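Local coordinates for putative outer membrane protein (LpxR) (Salmonella typhimurium, PDB 3FID), which removes acyl chains from lipid A as a deacylase of the outer membrane, thereby modifying lipopolysaccharide, and binds zinc ions, at residues Glu88-Ala93 and Asn194-Phe199; Arg98-Thr103 and Leu202-Leu207; Leu151-Asp156 and Val162-Glu167. All blocks are in the same frame, centred on the assembly; numbering follows the deposited sequence.

Contact 1 (Glu88-Ala93 and Asn194-Phe199); sequences EWNSLA and NSDNGF
Asn90 and Asp196 make the close half of this contact, an amide on a barrel strand reaching a carboxylate on a loop. Asn90 ND2 donates to Asp196 OD1 over 3.1 Å, with 150° at the hydrogen. The donor comes in from above the carboxylate plane, although amide and carboxylate are only 23° from coplanar. With CG of Asn90 anti to the backbone N (chi1 -177°), the amide is extended toward the loop. Both groups have second partners: the one oxygen of Asn90, OD1, accepts from Arg98, while the other carboxylate oxygen of Asp196, OD2, forms a salt bridge with Arg204 and takes the backbone N of His209. Such company probably keeps the buried aspartate ionised. Asp196 also centres an inverse gamma turn. The other half is looser. Leu92, which is partly exposed, brings CD2 no closer than 4.0 Å to Ser195 OG, and that hydroxyl finds its hydrogen-bonding partners beyond the pair, in Arg98 NE and Thr192 O. Within the loop, Asn197 ND2 bonds Asn194 O at 3.0 Å, on a carbonyl lone pair. Small, polar, buried contacts of this kind suit a loop folded into the interior of an outer-membrane beta barrel and held to its inner wall.

Contact 2 (Arg98-Thr103 and Leu202-Leu207); sequences RYRLGT and LSRRGL
Arg100 reaches from its strand to the backbone of the loop and clasps Leu202 O with the edge of its guanidinium. The main bond is from Arg100 NH2 to Leu202 O, refined at 2.5 Å, a length to be read with caution; its direction is clear, since the oxygen lies within 5° of the guanidinium plane and the donor in the carbonyl plane. Arg100 NH1 adds a weak bond to the same Leu202 O at 3.1 Å. The flat group is sandwiched: Arg204 CD sits over the centre of one face, 3.6 Å from Arg100 CZ, and on the opposite face Leu202 CD1 lies nearer the rim, 4.0 Å from Arg100 NH1. A bend at chi3 (-98°) turns the guanidinium toward that carbonyl. One shell out, Glu88 forms a salt bridge with Arg100 NH1, and Asn197 O takes a further bond from Arg100 NH2. Arg204 folds at chi2 and chi3, lays its own guanidinium against Leu207 CB, and is held by the salt bridge to Asp196 and by Gln50. These acids probably offset the nearness of two arginines. Farther out, Leu207 N bonds Arg204 O at 3.0 Å, closing a type I' beta turn with Arg205 and Gly206 at its corner. Such a buried arginine, gripping a loop carbonyl, belongs to the charged barrel interior, with a bound zinc ion about 10 Å from the Arg100 side chain.

Contact 3 (Leu151-Asp156 and Val162-Glu167); sequences LTPAID and VGFYPE. With CXE (pentaethylene glycol monodecyl ether), chain M.
Tyr165 lies along the inner side of segment 151-156 and can be followed from root to tip. Tyr165 CB is 3.8 Å from Leu151 O; Tyr165 CD2 then packs on Thr152 CA at 3.7 Å. At CE2 the ring edge meets Thr152 CB, which lies in the ring plane. The hydroxyl, Tyr165 OH, ends 3.9 Å from Ala154 CB, over Gly163, which has no side chain to stand in its way. With CG anti to the carbonyl carbon (chi1 -51°), the ring runs back along its own strand to that glycine, and Ser195 and Asn197 of the interior loop pack against it. Backbone bonds join the two segments: Ile155 N to Val162 O at 2.9 Å and Val162 N to Ile155 O at 3.0 Å, while Phe164 N meets Pro153 O and Leu151 N meets Pro166 O. Ala154 and Gly163, next to Ile155 and Val162, form a non-hydrogen-bonded pair. On the outer side, Ile155 CG2 and Val162 CG2 touch side by side, and Leu151 crosses Pro166 at about a right angle, with Leu151 CG 3.7 Å from detergent atom C9. An antiparallel hairpin with a polar-lined inner face and an apolar outer face that binds detergent is the hallmark of a membrane beta barrel.

How the contacts relate
Followed from the N terminus, the chain first lays down 88-93 and, after a short turn, 98-103, neighbouring antiparallel strands whose partners come about a hundred residues later. Contact 3 then closes the shortest loop, the hairpin of strands 140-157 and 160-173. It lies within the spans of both other contacts. After strand 176-188 the chain enters the interior loop, where 194-199 closes contact 1 and 202-207 closes contact 2. These two cross, since their segments alternate. Tyr165 links contact 3 to contact 1 through Asn194, so successive wall strands and one loop are drawn together inside the barrel.

Contact 1 (Glu88-Ala93 and Asn194-Phe199)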
# COMPACT_ATOMS: atom_id res chain seq x y z
N GLU A 88 7.92 2.93 -12.93
CA GLU A 88 6.72 3.73 -13.12
C GLU A 88 7.03 5.14 -13.63
O GLU A 88 7.96 5.77 -13.16
CB GLU A 88 6.03 3.87 -11.78
CG GLU A 88 4.65 4.47 -11.81
CD GLU A 88 4.23 4.87 -10.42
OE1 GLU A 88 4.58 5.99 -10.00
OE2 GLU A 88 3.57 4.04 -9.75
N TRP A 89 6.21 5.61 -14.56
CA TRP A 89 6.23 6.99 -15.04
C TRP A 89 5.18 7.80 -14.25
O TRP A 89 4.05 7.36 -14.11
CB TRP A 89 5.89 6.98 -16.54
CG TRP A 89 5.89 8.31 -17.19
CD1 TRP A 89 4.80 9.03 -17.60
CD2 TRP A 89 7.04 9.08 -17.55
NE1 TRP A 89 5.21 10.22 -18.18
CE2 TRP A 89 6.58 10.27 -18.15
CE3 TRP A 89 8.42 8.87 -17.40
CZ2 TRP A 89 7.45 11.26 -18.62
CZ3 TRP A 89 9.30 9.87 -17.85
CH2 TRP A 89 8.81 11.05 -18.47
N ASN A 90 5.57 8.93 -13.69
CA ASN A 90 4.65 9.80 -12.90
C ASN A 90 4.75 11.21 -13.45
O ASN A 90 5.82 11.80 -13.41
CB ASN A 90 5.09 9.80 -11.42
CG ASN A 90 4.16 10.61 -10.51
OD1 ASN A 90 3.02 10.91 -10.84
ND2 ASN A 90 4.66 10.95 -9.34
N SER A 91 3.66 11.77 -13.99
CA SER A 91 3.79 13.01 -14.74
C SER A 91 2.61 13.97 -14.60
O SER A 91 1.46 13.56 -14.61
CB SER A 91 3.99 12.68 -16.22
OG SER A 91 4.08 13.87 -16.96
N LEU A 92 2.92 15.26 -14.46
CA LEU A 92 1.91 16.29 -14.63
C LEU A 92 1.76 16.54 -16.14
O LEU A 92 2.66 17.12 -16.76
CB LEU A 92 2.29 17.58 -13.89
CG LEU A 92 2.47 17.46 -12.37
CD1 LEU A 92 2.68 18.82 -11.76
CD2 LEU A 92 1.28 16.78 -11.70
N ALA A 93 0.68 16.06 -16.73
CA ALA A 93 0.40 16.30 -18.15
C ALA A 93 0.13 17.77 -18.39
O ALA A 93 0.59 18.36 -19.40
CB ALA A 93 -0.77 15.47 -18.62
N ASN A 194 1.26 18.05 -3.26
CA ASN A 194 -0.14 17.85 -2.85
C ASN A 194 -0.95 16.93 -3.75
O ASN A 194 -1.81 16.19 -3.24
CB ASN A 194 -0.87 19.20 -2.72
CG ASN A 194 -0.62 19.86 -1.38
OD1 ASN A 194 0.09 19.33 -0.52
ND2 ASN A 194 -1.20 21.05 -1.20
N SER A 195 -0.71 16.97 -5.07
CA SER A 195 -1.47 16.12 -6.02
C SER A 195 -0.87 14.72 -6.18
O SER A 195 -1.43 13.89 -6.88
CB SER A 195 -1.61 16.78 -7.41
OG SER A 195 -0.38 16.74 -8.11
N ASP A 196 0.26 14.45 -5.51
CA ASP A 196 1.00 13.21 -5.72
C ASP A 196 0.40 12.18 -4.76
O ASP A 196 0.93 11.96 -3.66
CB ASP A 196 2.50 13.43 -5.44
CG ASP A 196 3.37 12.28 -5.91
OD1 ASP A 196 2.94 11.53 -6.82
OD2 ASP A 196 4.49 12.14 -5.37
N ASN A 197 -0.73 11.58 -5.13
CA ASN A 197 -1.46 10.69 -4.21
C ASN A 197 -1.63 9.28 -4.81
O ASN A 197 -1.18 9.02 -5.93
CB ASN A 197 -2.83 11.28 -3.85
CG ASN A 197 -2.74 12.67 -3.26
OD1 ASN A 197 -2.18 12.88 -2.18
ND2 ASN A 197 -3.29 13.64 -3.98
N GLY A 198 -2.30 8.39 -4.08
CA GLY A 198 -2.55 7.05 -4.58
C GLY A 198 -2.99 6.10 -3.48
O GLY A 198 -2.72 6.34 -2.27
N PHE A 199 -3.65 5.01 -3.91
CA PHE A 199 -4.20 3.99 -3.04
C PHE A 199 -3.75 2.60 -3.52
O PHE A 199 -3.40 2.41 -4.69
CB PHE A 199 -5.72 3.99 -3.13
CG PHE A 199 -6.34 5.32 -2.73
CD1 PHE A 199 -6.75 5.54 -1.41
CD2 PHE A 199 -6.51 6.34 -3.68
CE1 PHE A 199 -7.33 6.77 -1.04
CE2 PHE A 199 -7.12 7.55 -3.34
CZ PHE A 199 -7.53 7.77 -2.01

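Contact 2 (Arg98-Thr103 and Leu202-Leu207)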
# COMPACT_ATOMS: atom_id res chain seq x y z
N ARG A 98 -2.71 14.94 -13.45
CA ARG A 98 -1.58 14.06 -13.19
C ARG A 98 -1.89 12.64 -13.70
O ARG A 98 -3.01 12.16 -13.54
CB ARG A 98 -1.21 14.03 -11.70
CG ARG A 98 -0.15 12.98 -11.33
CD ARG A 98 0.08 12.88 -9.83
NE ARG A 98 0.71 14.07 -9.25
CZ ARG A 98 2.01 14.37 -9.33
NH1 ARG A 98 2.46 15.47 -8.74
NH2 ARG A 98 2.85 13.60 -10.03
N TYR A 99 -0.92 11.98 -14.33
CA TYR A 99 -1.09 10.55 -14.64
C TYR A 99 0.16 9.72 -14.28
O TYR A 99 1.28 10.24 -14.17
CB TYR A 99 -1.52 10.33 -16.09
CG TYR A 99 -0.43 10.60 -17.09
CD1 TYR A 99 0.35 9.55 -17.58
CD2 TYR A 99 -0.17 11.90 -17.53
CE1 TYR A 99 1.39 9.79 -18.50
CE2 TYR A 99 0.86 12.16 -18.43
CZ TYR A 99 1.63 11.10 -18.91
OH TYR A 99 2.64 11.34 -19.81
N ARG A 100 -0.07 8.42 -14.11
CA ARG A 100 0.98 7.47 -13.77
C ARG A 100 0.77 6.20 -14.55
O ARG A 100 -0.36 5.79 -14.78
CB ARG A 100 0.94 7.14 -12.28
CG ARG A 100 1.45 8.24 -11.43
CD ARG A 100 2.07 7.66 -10.20
NE ARG A 100 1.13 7.70 -9.12
CZ ARG A 100 1.04 6.75 -8.19
NH1 ARG A 100 1.82 5.66 -8.20
NH2 ARG A 100 0.13 6.90 -7.27
N LEU A 101 1.87 5.58 -14.95
CA LEU A 101 1.82 4.35 -15.73
C LEU A 101 2.97 3.49 -15.25
O LEU A 101 4.09 3.95 -15.24
CB LEU A 101 2.01 4.65 -17.23
CG LEU A 101 0.84 5.27 -17.99
CD1 LEU A 101 1.31 5.77 -19.36
CD2 LEU A 101 -0.25 4.23 -18.13
N GLY A 102 2.69 2.25 -14.84
CA GLY A 102 3.73 1.41 -14.27
C GLY A 102 3.58 -0.06 -14.60
O GLY A 102 2.49 -0.53 -14.94
N THR A 103 4.69 -0.79 -14.51
CA THR A 103 4.68 -2.25 -14.66
C THR A 103 5.56 -2.88 -13.59
O THR A 103 6.70 -2.44 -13.42
CB THR A 103 5.17 -2.68 -16.05
OG1 THR A 103 4.37 -2.05 -17.06
CG2 THR A 103 5.05 -4.20 -16.23
N LEU A 202 -1.27 1.51 -6.19
CA LEU A 202 -0.82 2.79 -6.72
C LEU A 202 -0.33 3.71 -5.58
O LEU A 202 0.03 4.86 -5.82
CB LEU A 202 -1.94 3.48 -7.56
CG LEU A 202 -2.23 3.13 -9.03
CD1 LEU A 202 -1.09 3.51 -9.99
CD2 LEU A 202 -2.64 1.64 -9.19
N SER A 203 -0.26 3.19 -4.36
CA SER A 203 0.20 4.01 -3.25
C SER A 203 1.69 4.36 -3.44
O SER A 203 2.47 3.57 -4.00
CB SER A 203 -0.14 3.35 -1.91
OG SER A 203 0.80 2.36 -1.55
N ARG A 204 2.08 5.55 -3.03
CA ARG A 204 3.42 6.01 -3.40
C ARG A 204 4.48 5.49 -2.42
O ARG A 204 5.66 5.47 -2.76
CB ARG A 204 3.44 7.52 -3.61
CG ARG A 204 2.69 7.97 -4.93
CD ARG A 204 3.68 7.97 -6.10
NE ARG A 204 4.52 9.15 -5.97
CZ ARG A 204 5.71 9.31 -6.52
NH1 ARG A 204 6.27 8.34 -7.24
NH2 ARG A 204 6.36 10.43 -6.31
N ARG A 205 4.03 5.04 -1.25
CA ARG A 205 4.90 4.32 -0.28
C ARG A 205 6.22 5.05 -0.03
O ARG A 205 7.30 4.45 -0.06
CB ARG A 205 5.15 2.87 -0.74
CG ARG A 205 3.83 2.09 -0.96
CD ARG A 205 4.06 0.63 -1.33
NE ARG A 205 4.59 -0.19 -0.23
CZ ARG A 205 4.63 -1.52 -0.25
NH1 ARG A 205 4.17 -2.17 -1.32
NH2 ARG A 205 5.09 -2.22 0.79
N GLY A 206 6.13 6.35 0.23
CA GLY A 206 7.34 7.13 0.54
C GLY A 206 7.90 7.97 -0.60
O GLY A 206 8.57 8.96 -0.35
N LEU A 207 7.65 7.59 -1.85
CA LEU A 207 8.16 8.40 -2.94
C LEU A 207 7.46 9.75 -2.97
O LEU A 207 6.27 9.85 -2.68
CB LEU A 207 8.03 7.67 -4.27
CG LEU A 207 8.83 6.36 -4.32
CD1 LEU A 207 8.38 5.54 -5.51
CD2 LEU A 207 10.36 6.65 -4.33

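Contact 3 (Leu151-Asp156 and Val162-Glu167)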
# COMPACT_ATOMS: atom_id res chain seq x y z
N LEU A 151 -7.49 14.44 -11.66
CA LEU A 151 -7.63 15.87 -11.86
C LEU A 151 -7.07 16.55 -10.62
O LEU A 151 -7.07 15.96 -9.53
CB LEU A 151 -9.10 16.26 -12.05
CG LEU A 151 -9.82 15.61 -13.24
CD1 LEU A 151 -11.32 15.90 -13.11
CD2 LEU A 151 -9.28 16.14 -14.57
N THR A 152 -6.57 17.76 -10.80
CA THR A 152 -5.80 18.42 -9.74
C THR A 152 -6.20 19.89 -9.44
O THR A 152 -5.32 20.75 -9.29
CB THR A 152 -4.26 18.36 -10.05
OG1 THR A 152 -3.97 19.16 -11.19
CG2 THR A 152 -3.80 16.95 -10.33
N PRO A 153 -7.52 20.17 -9.31
CA PRO A 153 -7.85 21.55 -8.93
C PRO A 153 -7.36 21.85 -7.50
O PRO A 153 -7.56 21.06 -6.56
CB PRO A 153 -9.38 21.59 -8.99
CG PRO A 153 -9.81 20.12 -8.73
CD PRO A 153 -8.73 19.34 -9.48
N ALA A 154 -6.71 22.99 -7.35
CA ALA A 154 -6.16 23.40 -6.07
C ALA A 154 -6.08 24.90 -6.12
O ALA A 154 -6.03 25.48 -7.22
CB ALA A 154 -4.75 22.81 -5.87
N ILE A 155 -6.07 25.53 -4.95
CA ILE A 155 -5.93 26.97 -4.89
C ILE A 155 -4.90 27.30 -3.83
O ILE A 155 -4.73 26.54 -2.89
CB ILE A 155 -7.27 27.70 -4.66
CG1 ILE A 155 -7.06 29.21 -4.93
CG2 ILE A 155 -7.81 27.42 -3.25
CD1 ILE A 155 -8.18 29.90 -5.65
N ASP A 156 -4.23 28.44 -3.99
CA ASP A 156 -3.20 28.85 -3.05
C ASP A 156 -3.76 29.95 -2.19
O ASP A 156 -4.35 30.91 -2.70
CB ASP A 156 -1.96 29.37 -3.78
CG ASP A 156 -1.15 28.25 -4.45
OD1 ASP A 156 -0.95 27.15 -3.87
OD2 ASP A 156 -0.69 28.51 -5.58
N VAL A 162 -4.29 24.14 -1.21
CA VAL A 162 -5.36 23.21 -0.79
C VAL A 162 -6.00 22.66 -2.04
O VAL A 162 -6.28 23.43 -2.96
CB VAL A 162 -6.43 23.85 0.17
CG1 VAL A 162 -5.77 24.70 1.23
CG2 VAL A 162 -7.43 24.72 -0.60
N GLY A 163 -6.18 21.34 -2.13
CA GLY A 163 -6.63 20.72 -3.36
C GLY A 163 -7.59 19.56 -3.18
O GLY A 163 -7.72 19.02 -2.10
N PHE A 164 -8.27 19.22 -4.27
CA PHE A 164 -9.26 18.12 -4.33
C PHE A 164 -8.82 17.28 -5.51
O PHE A 164 -8.64 17.79 -6.61
CB PHE A 164 -10.67 18.69 -4.56
CG PHE A 164 -11.73 17.66 -4.89
CD1 PHE A 164 -12.06 16.65 -3.98
CD2 PHE A 164 -12.42 17.73 -6.12
CE1 PHE A 164 -13.04 15.70 -4.29
CE2 PHE A 164 -13.41 16.79 -6.44
CZ PHE A 164 -13.72 15.77 -5.51
N TYR A 165 -8.64 15.98 -5.30
CA TYR A 165 -8.00 15.19 -6.36
C TYR A 165 -8.82 13.95 -6.69
O TYR A 165 -8.52 12.88 -6.18
CB TYR A 165 -6.55 14.83 -5.97
CG TYR A 165 -5.75 16.03 -5.51
CD1 TYR A 165 -5.60 16.33 -4.16
CD2 TYR A 165 -5.17 16.88 -6.45
CE1 TYR A 165 -4.88 17.46 -3.76
CE2 TYR A 165 -4.46 17.99 -6.05
CZ TYR A 165 -4.33 18.27 -4.71
OH TYR A 165 -3.63 19.39 -4.35
N PRO A 166 -9.87 14.11 -7.52
CA PRO A 166 -10.61 12.93 -7.96
C PRO A 166 -9.76 12.17 -8.97
O PRO A 166 -9.00 12.79 -9.77
CB PRO A 166 -11.89 13.51 -8.57
CG PRO A 166 -11.50 14.83 -9.08
CD PRO A 166 -10.43 15.35 -8.11
N GLU A 167 -9.85 10.84 -8.90
CA GLU A 167 -8.93 9.97 -9.61
C GLU A 167 -9.60 8.65 -10.01
O GLU A 167 -10.58 8.20 -9.38
CB GLU A 167 -7.63 9.72 -8.78
CG GLU A 167 -7.84 9.00 -7.41
CD GLU A 167 -7.86 7.49 -7.55
OE1 GLU A 167 -7.33 6.92 -8.52
OE2 GLU A 167 -8.44 6.82 -6.59
C1 CXE M . -6.39 15.25 -22.79
C2 CXE M . -7.33 14.16 -22.32
C3 CXE M . -8.02 14.54 -21.01
C4 CXE M . -8.17 13.35 -20.06
C5 CXE M . -9.28 13.56 -19.03
C6 CXE M . -9.11 12.60 -17.86
C7 CXE M . -9.95 12.97 -16.63
C8 CXE M . -10.04 11.77 -15.69
C9 CXE M . -10.42 12.12 -14.25
C10 CXE M . -11.47 11.16 -13.71
O11 CXE M . -11.72 11.42 -12.33
C12 CXE M . -13.10 11.24 -11.95
C13 CXE M . -13.26 10.16 -10.86
O14 CXE M . -14.24 10.54 -9.89
C15 CXE M . -14.32 9.64 -8.78
C16 CXE M . -14.70 10.38 -7.49
O17 CXE M . -15.53 9.52 -6.68
C18 CXE M . -15.22 9.50 -5.28
C19 CXE M . -16.11 8.48 -4.55
O20 CXE M . -15.33 7.47 -3.91
C21 CXE M . -16.10 6.39 -3.35
C22 CXE M . -15.88 6.41 -1.84
O23 CXE M . -16.50 5.30 -1.19
C24 CXE M . -16.87 5.62 0.15
C25 CXE M . -18.34 5.31 0.34
O26 CXE M . -18.76 5.79 1.60